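Side-chain contact in SnoaL-like domain-containing protein (Xanthomonas campestris pv. campestris, PDB 3G8Z), which is of unknown function but has a cystatin-like fold and belongs to the SnoaL-like family, named after polyketide cyclases: residues A[27-32]-A[43-48]. Residues are numbered along the deposited sequence; the frame is centred on the assembly and turned at random.
Sequences KSYITA and SIISPD
Within the two segments, the ring of Tyr-29 is met at its edge, near its plane, by Ile-45 CD1 and Ile-44 CD1; neither isoleucine sets an atom over a face. Both touch through this last carbon of the side chain. Ile-45 CD1 comes up beside the ring, 4.1 Å from Tyr-29 CE1, its side chain running at a slant to that of Tyr-29. Ile-44 CD1 sits further back, at the root of the tyrosine, 3.7 Å from Tyr-29 CB. It also rests on the helix backbone, 3.6 Å from Tyr-29 CA. Ser-28 borders the same methyl, with Ser-28 OG 4.0 Å from Ile-44 CD1. This is van der Waals contact without a hydrogen bond between the segments. In Ile-44, CG1 stands between the backbone N and the carbonyl carbon (chi1 66°), and the chain then extends (chi2 165°) to bring CD1 against the helix. In Tyr-29, CG is anti to the backbone N (chi1 170°), and the ring runs past Ile-44 and alongside Ile-45 into the interior. There the side chain also packs on Leu-122 and Ile-129 of the sheet. At the far end of this buried residue, Tyr-29 OH is hydrogen-bonded to a glycerol, probably from the crystallisation liquor; such molecules often mark pockets. Beyond the contact, Ser-46 OG accepts from Asp-48 N at 3.0 Å, an ST turn where the chain turns a corner. The contact joins helix 22-35 to the point where helix 38-44 gives way to strand 45-46, Ile-45 being the first residue to leave helical geometry. It packs the end of helix 38-44 against helix 22-35, beside the curved mixed sheet of this cystatin-like alpha+beta fold, the fold of SnoaL-like proteins.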
ATOM      1  N   LYS A  27      10.268 -10.163  -1.805  1.00 19.96           N
ATOM      2  CA  LYS A  27      11.578  -9.825  -2.363  1.00 20.07           C
ATOM      3  C   LYS A  27      11.903 -10.735  -3.529  1.00 19.80           C
ATOM      4  O   LYS A  27      12.496 -10.301  -4.509  1.00 18.84           O
ATOM      5  CB  LYS A  27      12.669  -9.918  -1.292  1.00 20.51           C
ATOM      6  CG  LYS A  27      12.603  -8.749  -0.316  1.00 20.98           C
ATOM      7  CD  LYS A  27      13.684  -8.815   0.751  1.00 22.28           C
ATOM      8  CE  LYS A  27      13.734  -7.535   1.558  1.00 24.51           C
ATOM      9  NZ  LYS A  27      14.602  -7.744   2.766  1.00 27.97           N
ATOM     10  N   SER A  28      11.513 -12.001  -3.423  1.00 20.17           N
ATOM     11  CA  SER A  28      11.766 -12.959  -4.502  1.00 20.70           C
ATOM     12  C   SER A  28      10.978 -12.566  -5.742  1.00 21.68           C
ATOM     13  O   SER A  28      11.472 -12.648  -6.876  1.00 20.55           O
ATOM     14  CB  SER A  28      11.396 -14.379  -4.038  1.00 21.13           C
ATOM     15  OG  SER A  28      11.433 -15.284  -5.119  1.00 24.00           O
ATOM     16  N   TYR A  29       9.740 -12.141  -5.507  1.00 22.38           N
ATOM     17  CA  TYR A  29       8.845 -11.673  -6.553  1.00 23.54           C
ATOM     18  C   TYR A  29       9.421 -10.461  -7.297  1.00 23.55           C
ATOM     19  O   TYR A  29       9.460 -10.446  -8.538  1.00 23.77           O
ATOM     20  CB  TYR A  29       7.471 -11.343  -5.934  1.00 24.80           C
ATOM     21  CG  TYR A  29       6.519 -10.631  -6.876  1.00 27.12           C
ATOM     22  CD1 TYR A  29       5.781 -11.348  -7.807  1.00 28.39           C
ATOM     23  CD2 TYR A  29       6.372  -9.253  -6.836  1.00 28.37           C
ATOM     24  CE1 TYR A  29       4.915 -10.711  -8.670  1.00 29.09           C
ATOM     25  CE2 TYR A  29       5.513  -8.603  -7.698  1.00 28.95           C
ATOM     26  CZ  TYR A  29       4.786  -9.352  -8.608  1.00 28.35           C
ATOM     27  OH  TYR A  29       3.937  -8.726  -9.485  1.00 32.34           O
ATOM     28  N   ILE A  30       9.845  -9.439  -6.546  1.00 23.10           N
ATOM     29  CA  ILE A  30      10.434  -8.242  -7.140  1.00 23.12           C
ATOM     30  C   ILE A  30      11.746  -8.556  -7.861  1.00 22.64           C
ATOM     31  O   ILE A  30      11.958  -8.106  -8.983  1.00 22.71           O
ATOM     32  CB  ILE A  30      10.663  -7.129  -6.102  1.00 23.61           C
ATOM     33  CG1 ILE A  30       9.325  -6.668  -5.500  1.00 24.05           C
ATOM     34  CG2 ILE A  30      11.417  -5.933  -6.730  1.00 23.46           C
ATOM     35  CD1 ILE A  30       8.422  -5.902  -6.475  1.00 23.01           C
ATOM     36  N   THR A  31      12.622  -9.341  -7.256  1.00 22.37           N
ATOM     37  CA  THR A  31      13.855  -9.708  -7.935  1.00 22.77           C
ATOM     38  C   THR A  31      13.558 -10.412  -9.271  1.00 22.88           C
ATOM     39  O   THR A  31      14.229 -10.179 -10.286  1.00 22.75           O
ATOM     40  CB  THR A  31      14.691 -10.605  -7.051  1.00 23.20           C
ATOM     41  OG1 THR A  31      15.094  -9.851  -5.907  1.00 22.48           O
ATOM     42  CG2 THR A  31      15.914 -11.160  -7.795  1.00 23.38           C
ATOM     43  N   ALA A  32      12.540 -11.258  -9.277  1.00 22.73           N
ATOM     44  CA  ALA A  32      12.229 -12.038 -10.473  1.00 23.34           C
ATOM     45  C   ALA A  32      11.672 -11.141 -11.583  1.00 23.51           C
ATOM     46  O   ALA A  32      12.044 -11.271 -12.761  1.00 23.53           O
ATOM     47  CB  ALA A  32      11.281 -13.189 -10.131  1.00 22.66           C
ATOM     48  N   SER A  43       5.928 -19.729 -10.652  1.00 27.35           N
ATOM     49  CA  SER A  43       5.899 -20.676  -9.558  1.00 27.16           C
ATOM     50  C   SER A  43       5.440 -20.055  -8.257  1.00 26.27           C
ATOM     51  O   SER A  43       4.746 -20.697  -7.488  1.00 26.12           O
ATOM     52  CB  SER A  43       7.295 -21.246  -9.316  1.00 27.55           C
ATOM     53  OG  SER A  43       7.923 -21.610 -10.534  1.00 31.12           O
ATOM     54  N   ILE A  44       5.861 -18.824  -7.981  0.80 25.74           N
ATOM     55  CA  ILE A  44       5.537 -18.214  -6.696  0.80 25.48           C
ATOM     56  C   ILE A  44       4.232 -17.416  -6.728  0.80 25.12           C
ATOM     57  O   ILE A  44       3.742 -17.026  -5.677  0.80 24.94           O
ATOM     58  CB  ILE A  44       6.661 -17.307  -6.146  0.80 25.62           C
ATOM     59  CG1 ILE A  44       6.854 -16.088  -7.029  0.80 25.44           C
ATOM     60  CG2 ILE A  44       7.971 -18.082  -5.977  0.80 26.74           C
ATOM     61  CD1 ILE A  44       7.677 -15.024  -6.349  0.80 25.39           C
ATOM     62  N   ILE A  45       3.680 -17.171  -7.914  1.00 24.68           N
ATOM     63  CA  ILE A  45       2.362 -16.552  -8.010  1.00 24.29           C
ATOM     64  C   ILE A  45       1.314 -17.671  -8.039  1.00 23.55           C
ATOM     65  O   ILE A  45       1.434 -18.614  -8.828  1.00 22.64           O
ATOM     66  CB  ILE A  45       2.181 -15.704  -9.265  1.00 24.38           C
ATOM     67  CG1 ILE A  45       3.172 -14.537  -9.309  1.00 24.59           C
ATOM     68  CG2 ILE A  45       0.718 -15.181  -9.330  1.00 25.67           C
ATOM     69  CD1 ILE A  45       3.195 -13.803 -10.657  1.00 24.92           C
ATOM     70  N   SER A  46       0.290 -17.562  -7.200  1.00 23.00           N
ATOM     71  CA  SER A  46      -0.768 -18.566  -7.161  1.00 22.83           C
ATOM     72  C   SER A  46      -1.381 -18.747  -8.535  1.00 22.19           C
ATOM     73  O   SER A  46      -1.615 -17.759  -9.236  1.00 21.94           O
ATOM     74  CB  SER A  46      -1.863 -18.154  -6.173  1.00 22.92           C
ATOM     75  OG  SER A  46      -2.983 -19.016  -6.267  1.00 24.58           O
ATOM     76  N   PRO A  47      -1.681 -20.007  -8.916  1.00 22.37           N
ATOM     77  CA  PRO A  47      -2.457 -20.258 -10.119  1.00 22.02           C
ATOM     78  C   PRO A  47      -3.812 -19.557 -10.106  1.00 21.70           C
ATOM     79  O   PRO A  47      -4.349 -19.234 -11.168  1.00 21.02           O
ATOM     80  CB  PRO A  47      -2.656 -21.775 -10.095  1.00 22.79           C
ATOM     81  CG  PRO A  47      -1.584 -22.279  -9.250  1.00 23.47           C
ATOM     82  CD  PRO A  47      -1.332 -21.261  -8.227  1.00 21.85           C
ATOM     83  N   ASP A  48      -4.346 -19.322  -8.912  0.80 21.87           N
ATOM     84  CA  ASP A  48      -5.628 -18.647  -8.763  0.80 22.06           C
ATOM     85  C   ASP A  48      -5.483 -17.174  -8.379  0.80 21.67           C
ATOM     86  O   ASP A  48      -6.392 -16.595  -7.795  0.80 21.42           O
ATOM     87  CB  ASP A  48      -6.450 -19.359  -7.693  0.80 22.48           C
ATOM     88  CG  ASP A  48      -6.714 -20.809  -8.036  0.80 24.34           C
ATOM     89  OD1 ASP A  48      -6.682 -21.167  -9.239  0.80 26.77           O
ATOM     90  OD2 ASP A  48      -6.981 -21.590  -7.096  0.80 30.22           O
TER